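Local coordinates for quinonprotein alcohol dehydrogenase-like protein (Bacteroides thetaiotaomicron VPI-5482, PDB 4R5O) that is of unknown function but binds calcium and joins an immunoglobulin-like beta-sandwich domain to a seven-bladed beta-propeller, at residues 364-376 / 384-396. Numbering follows the deposited sequence.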
loop_
_atom_site.group_PDB
_atom_site.type_symbol
_atom_site.label_atom_id
_atom_site.label_comp_id
_atom_site.label_asym_id
_atom_site.label_seq_id
_atom_site.Cartn_x
_atom_site.Cartn_y
_atom_site.Cartn_z
ATOM N N PHE A 364 -25.075 -9.838 4.210
ATOM C CA PHE A 364 -24.249 -10.906 4.747
ATOM C C PHE A 364 -23.749 -10.462 6.116
ATOM O O PHE A 364 -23.736 -11.253 7.066
ATOM C CB PHE A 364 -23.109 -11.236 3.768
ATOM C CG PHE A 364 -21.948 -12.016 4.336
ATOM C CD1 PHE A 364 -22.102 -13.344 4.720
ATOM C CD2 PHE A 364 -20.684 -11.446 4.413
ATOM C CE1 PHE A 364 -21.026 -14.061 5.239
ATOM C CE2 PHE A 364 -19.606 -12.169 4.932
ATOM C CZ PHE A 364 -19.784 -13.469 5.337
ATOM N N ILE A 365 -23.354 -9.167 6.196
ATOM C CA ILE A 365 -22.925 -8.470 7.399
ATOM C C ILE A 365 -23.811 -7.237 7.526
ATOM O O ILE A 365 -23.801 -6.375 6.653
ATOM C CB ILE A 365 -21.412 -8.140 7.408
ATOM C CG1 ILE A 365 -20.588 -9.436 7.343
ATOM C CG2 ILE A 365 -21.051 -7.328 8.662
ATOM C CD1 ILE A 365 -19.167 -9.229 6.976
ATOM N N ALA A 366 -24.609 -7.195 8.595
ATOM C CA ALA A 366 -25.534 -6.108 8.901
ATOM C C ALA A 366 -24.799 -4.801 9.204
ATOM O O ALA A 366 -23.662 -4.811 9.684
ATOM C CB ALA A 366 -26.397 -6.489 10.090
ATOM N N ALA A 367 -25.463 -3.681 8.926
ATOM C CA ALA A 367 -24.936 -2.358 9.222
ATOM C C ALA A 367 -25.049 -2.054 10.723
ATOM O O ALA A 367 -25.909 -2.622 11.403
ATOM C CB ALA A 367 -25.698 -1.319 8.409
ATOM N N GLU A 368 -24.179 -1.182 11.237
ATOM C CA GLU A 368 -24.215 -0.697 12.610
ATOM C C GLU A 368 -24.505 0.789 12.554
ATOM O O GLU A 368 -23.865 1.491 11.762
ATOM C CB GLU A 368 -22.926 -1.021 13.390
ATOM C CG GLU A 368 -22.971 -2.289 14.246
ATOM C CD GLU A 368 -23.049 -3.637 13.545
ATOM O OE1 GLU A 368 -22.319 -3.848 12.548
ATOM O OE2 GLU A 368 -23.757 -4.525 14.076
ATOM N N SER A 369 -25.509 1.269 13.340
ATOM C CA SER A 369 -25.906 2.684 13.309
ATOM C C SER A 369 -24.734 3.596 13.782
ATOM O O SER A 369 -23.992 3.260 14.732
ATOM C CB SER A 369 -27.162 2.939 14.136
ATOM O OG SER A 369 -27.025 2.558 15.492
ATOM N N GLY A 370 -24.537 4.689 13.027
ATOM C CA GLY A 370 -23.480 5.670 13.267
ATOM C C GLY A 370 -22.071 5.196 12.932
ATOM O O GLY A 370 -21.075 5.834 13.310
ATOM N N VAL A 371 -21.990 4.063 12.199
ATOM C CA VAL A 371 -20.766 3.415 11.725
ATOM C C VAL A 371 -20.901 3.229 10.217
ATOM O O VAL A 371 -21.911 2.677 9.734
ATOM C CB VAL A 371 -20.477 2.076 12.457
ATOM C CG1 VAL A 371 -19.107 1.548 12.086
ATOM C CG2 VAL A 371 -20.568 2.227 13.969
ATOM N N SER A 372 -19.905 3.717 9.467
ATOM C CA SER A 372 -19.931 3.586 8.019
ATOM C C SER A 372 -18.627 2.955 7.530
ATOM O O SER A 372 -17.617 3.010 8.234
ATOM C CB SER A 372 -20.171 4.944 7.357
ATOM O OG SER A 372 -19.189 5.893 7.735
ATOM N N ILE A 373 -18.680 2.308 6.339
ATOM C CA ILE A 373 -17.543 1.658 5.682
ATOM C C ILE A 373 -16.926 2.732 4.802
ATOM O O ILE A 373 -17.602 3.285 3.936
ATOM C CB ILE A 373 -17.984 0.363 4.949
ATOM C CG1 ILE A 373 -18.536 -0.639 6.011
ATOM C CG2 ILE A 373 -16.812 -0.246 4.133
ATOM C CD1 ILE A 373 -19.189 -1.828 5.517
ATOM N N THR A 374 -15.672 3.087 5.092
ATOM C CA THR A 374 -15.000 4.249 4.506
ATOM C C THR A 374 -13.766 3.916 3.639
ATOM O O THR A 374 -12.967 4.809 3.352
ATOM C CB THR A 374 -14.548 5.162 5.653
ATOM O OG1 THR A 374 -13.740 4.401 6.566
ATOM C CG2 THR A 374 -15.745 5.795 6.403
ATOM N N ALA A 375 -13.644 2.674 3.168
ATOM C CA ALA A 375 -12.549 2.258 2.297
ATOM C C ALA A 375 -12.978 1.083 1.470
ATOM O O ALA A 375 -13.959 0.436 1.858
ATOM C CB ALA A 375 -11.318 1.911 3.106
ATOM N N PRO A 376 -12.305 0.763 0.323
ATOM C CA PRO A 376 -12.719 -0.422 -0.447
ATOM C C PRO A 376 -12.563 -1.717 0.344
ATOM O O PRO A 376 -11.682 -1.811 1.199
ATOM C CB PRO A 376 -11.774 -0.412 -1.648
ATOM C CG PRO A 376 -10.645 0.369 -1.246
ATOM C CD PRO A 376 -11.144 1.416 -0.312
ATOM N N GLY A 384 -10.264 -16.715 2.731
ATOM C CA GLY A 384 -11.617 -16.232 2.460
ATOM C C GLY A 384 -12.042 -15.103 3.389
ATOM O O GLY A 384 -13.197 -14.681 3.366
ATOM N N GLU A 385 -11.111 -14.617 4.225
ATOM C CA GLU A 385 -11.314 -13.538 5.189
ATOM C C GLU A 385 -11.569 -12.201 4.484
ATOM O O GLU A 385 -10.835 -11.839 3.566
ATOM C CB GLU A 385 -10.095 -13.405 6.125
ATOM C CG GLU A 385 -9.868 -14.538 7.118
ATOM C CD GLU A 385 -8.514 -14.484 7.802
ATOM O OE1 GLU A 385 -7.475 -14.415 7.104
ATOM O OE2 GLU A 385 -8.492 -14.539 9.049
ATOM N N LEU A 386 -12.607 -11.472 4.931
ATOM C CA LEU A 386 -13.009 -10.156 4.418
ATOM C C LEU A 386 -12.525 -9.068 5.371
ATOM O O LEU A 386 -12.775 -9.149 6.570
ATOM C CB LEU A 386 -14.544 -10.104 4.247
ATOM C CG LEU A 386 -15.184 -8.838 3.643
ATOM C CD1 LEU A 386 -14.975 -8.765 2.129
ATOM C CD2 LEU A 386 -16.652 -8.839 3.894
ATOM N N TYR A 387 -11.824 -8.073 4.838
ATOM C CA TYR A 387 -11.314 -6.945 5.592
ATOM C C TYR A 387 -12.152 -5.732 5.288
ATOM O O TYR A 387 -12.121 -5.215 4.175
ATOM C CB TYR A 387 -9.837 -6.672 5.284
ATOM C CG TYR A 387 -8.935 -7.879 5.274
ATOM C CD1 TYR A 387 -8.664 -8.575 6.439
ATOM C CD2 TYR A 387 -8.239 -8.240 4.135
ATOM C CE1 TYR A 387 -7.814 -9.676 6.446
ATOM C CE2 TYR A 387 -7.374 -9.330 4.132
ATOM C CZ TYR A 387 -7.149 -10.036 5.297
ATOM O OH TYR A 387 -6.274 -11.093 5.344
ATOM N N VAL A 388 -12.878 -5.267 6.285
ATOM C CA VAL A 388 -13.774 -4.130 6.228
ATOM C C VAL A 388 -13.219 -2.980 7.062
ATOM O O VAL A 388 -12.844 -3.188 8.216
ATOM C CB VAL A 388 -15.161 -4.559 6.733
ATOM C CG1 VAL A 388 -16.163 -3.445 6.556
ATOM C CG2 VAL A 388 -15.649 -5.813 6.016
ATOM N N THR A 389 -13.182 -1.759 6.483
ATOM C CA THR A 389 -12.741 -0.526 7.147
ATOM C C THR A 389 -13.973 0.266 7.583
ATOM O O THR A 389 -14.772 0.681 6.750
ATOM C CB THR A 389 -11.826 0.288 6.242
ATOM O OG1 THR A 389 -10.721 -0.522 5.834
ATOM C CG2 THR A 389 -11.343 1.563 6.879
ATOM N N TYR A 390 -14.122 0.446 8.908
ATOM C CA TYR A 390 -15.210 1.191 9.533
ATOM C C TYR A 390 -14.728 2.504 10.134
ATOM O O TYR A 390 -13.573 2.578 10.572
ATOM C CB TYR A 390 -15.865 0.360 10.651
ATOM C CG TYR A 390 -16.562 -0.900 10.218
ATOM C CD1 TYR A 390 -17.849 -0.862 9.705
ATOM C CD2 TYR A 390 -15.987 -2.139 10.434
ATOM C CE1 TYR A 390 -18.525 -2.029 9.353
ATOM C CE2 TYR A 390 -16.650 -3.313 10.088
ATOM C CZ TYR A 390 -17.923 -3.256 9.548
ATOM O OH TYR A 390 -18.595 -4.405 9.197
ATOM N N THR A 391 -15.631 3.517 10.205
ATOM C CA THR A 391 -15.374 4.795 10.862
ATOM C C THR A 391 -16.613 5.187 11.642
ATOM O O THR A 391 -17.716 5.208 11.082
ATOM C CB THR A 391 -14.938 5.898 9.887
ATOM O OG1 THR A 391 -13.757 5.490 9.187
ATOM C CG2 THR A 391 -14.669 7.229 10.579
ATOM N N GLU A 392 -16.423 5.470 12.955
ATOM C CA GLU A 392 -17.480 5.988 13.821
ATOM C C GLU A 392 -17.587 7.464 13.497
ATOM O O GLU A 392 -16.632 8.215 13.724
ATOM C CB GLU A 392 -17.234 5.703 15.314
ATOM C CG GLU A 392 -17.386 4.246 15.730
ATOM C CD GLU A 392 -17.368 3.944 17.220
ATOM O OE1 GLU A 392 -17.847 4.788 18.013
ATOM O OE2 GLU A 392 -16.982 2.809 17.580
ATOM N N GLU A 393 -18.696 7.838 12.843
ATOM C CA GLU A 393 -19.006 9.168 12.308
ATOM C C GLU A 393 -18.848 10.289 13.359
ATOM O O GLU A 393 -18.208 11.308 13.068
ATOM C CB GLU A 393 -20.457 9.194 11.767
ATOM C CG GLU A 393 -20.767 8.126 10.718
ATOM C CD GLU A 393 -22.199 8.009 10.217
ATOM O OE1 GLU A 393 -23.085 8.726 10.737
ATOM O OE2 GLU A 393 -22.437 7.178 9.309
ATOM N N ARG A 394 -19.410 10.084 14.567
ATOM C CA ARG A 394 -19.430 11.071 15.639
ATOM C C ARG A 394 -18.059 11.318 16.294
ATOM O O ARG A 394 -17.827 12.457 16.712
ATOM C CB ARG A 394 -20.405 10.636 16.739
ATOM N N LYS A 395 -17.173 10.293 16.431
ATOM C CA LYS A 395 -15.907 10.487 17.164
ATOM C C LYS A 395 -14.648 10.465 16.238
ATOM O O LYS A 395 -13.581 10.899 16.701
ATOM C CB LYS A 395 -15.755 9.401 18.263
ATOM C CG LYS A 395 -14.462 9.425 19.109
ATOM C CD LYS A 395 -14.232 10.676 19.967
ATOM C CE LYS A 395 -12.868 10.643 20.616
ATOM N NZ LYS A 395 -12.628 11.842 21.464
ATOM N N ASP A 396 -14.763 10.033 14.958
ATOM C CA ASP A 396 -13.633 9.930 14.011
ATOM C C ASP A 396 -12.598 8.892 14.553
ATOM O O ASP A 396 -11.435 9.205 14.859
ATOM C CB ASP A 396 -12.952 11.299 13.704
ATOM C CG ASP A 396 -11.777 11.246 12.718
ATOM O OD1 ASP A 396 -11.876 10.511 11.702
ATOM O OD2 ASP A 396 -10.770 11.959 12.950
HETATM O O HOH W 1 -13.682 -1.522 3.687
HETATM O O HOH W 2 -11.243 -2.694 4.390
#
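Val371, Ser372 and Ile373 pair antiparallel with Glu392, Thr391 and Tyr390, the two strand directions lying 144° apart. Ser372 and Thr391 form the hydrogen-bonded pair. Ser372 N donates to Thr391 O at 3.1 Å, and Thr391 N returns a bond to Ser372 O. Glu393 N to Gly370 O and Thr374 N to Thr389 O extend the pairing at its two ends. At Ala375 the direct pairing is interrupted. A water accepts from Thr389 N and donates to Ala375 O, and pairing resumes where Tyr387 meets Gln378.

Val371, Ile373 and Tyr390 share one face of the sheet. Val371 CG1 lies 3.6 Å from Tyr390 CD1, obliquely to the ring. Ile373 runs alongside the tyrosine, its CG1 3.6 Å from Tyr390 CE1. With CG1 anti to the carbonyl carbon (chi1 -62°) and the chain extended beyond it (chi2 171°), CD1 comes to 3.6 Å from Val388 CG1. That valine methyl sits over one face of the Tyr390 ring, near the rim. Cutting Ile373 back to an alanine is likely to open a gap beside Val388 CG1 and leave the Tyr390 ring less firmly held. Tyr390 OH is hydrogen-bonded to Tyr403 OH on the next strand.

Ser372 and Thr391 point to the opposite face. There Thr391 OG1 is hydrogen-bonded to Thr374 OG1 at 2.8 Å and to Ser398 OG, and Thr374 CG2 packs on Thr391 CB.

Strands 371-379 and 386-392 thus form a beta hairpin, the first two strands of a four-stranded antiparallel blade of the beta-propeller.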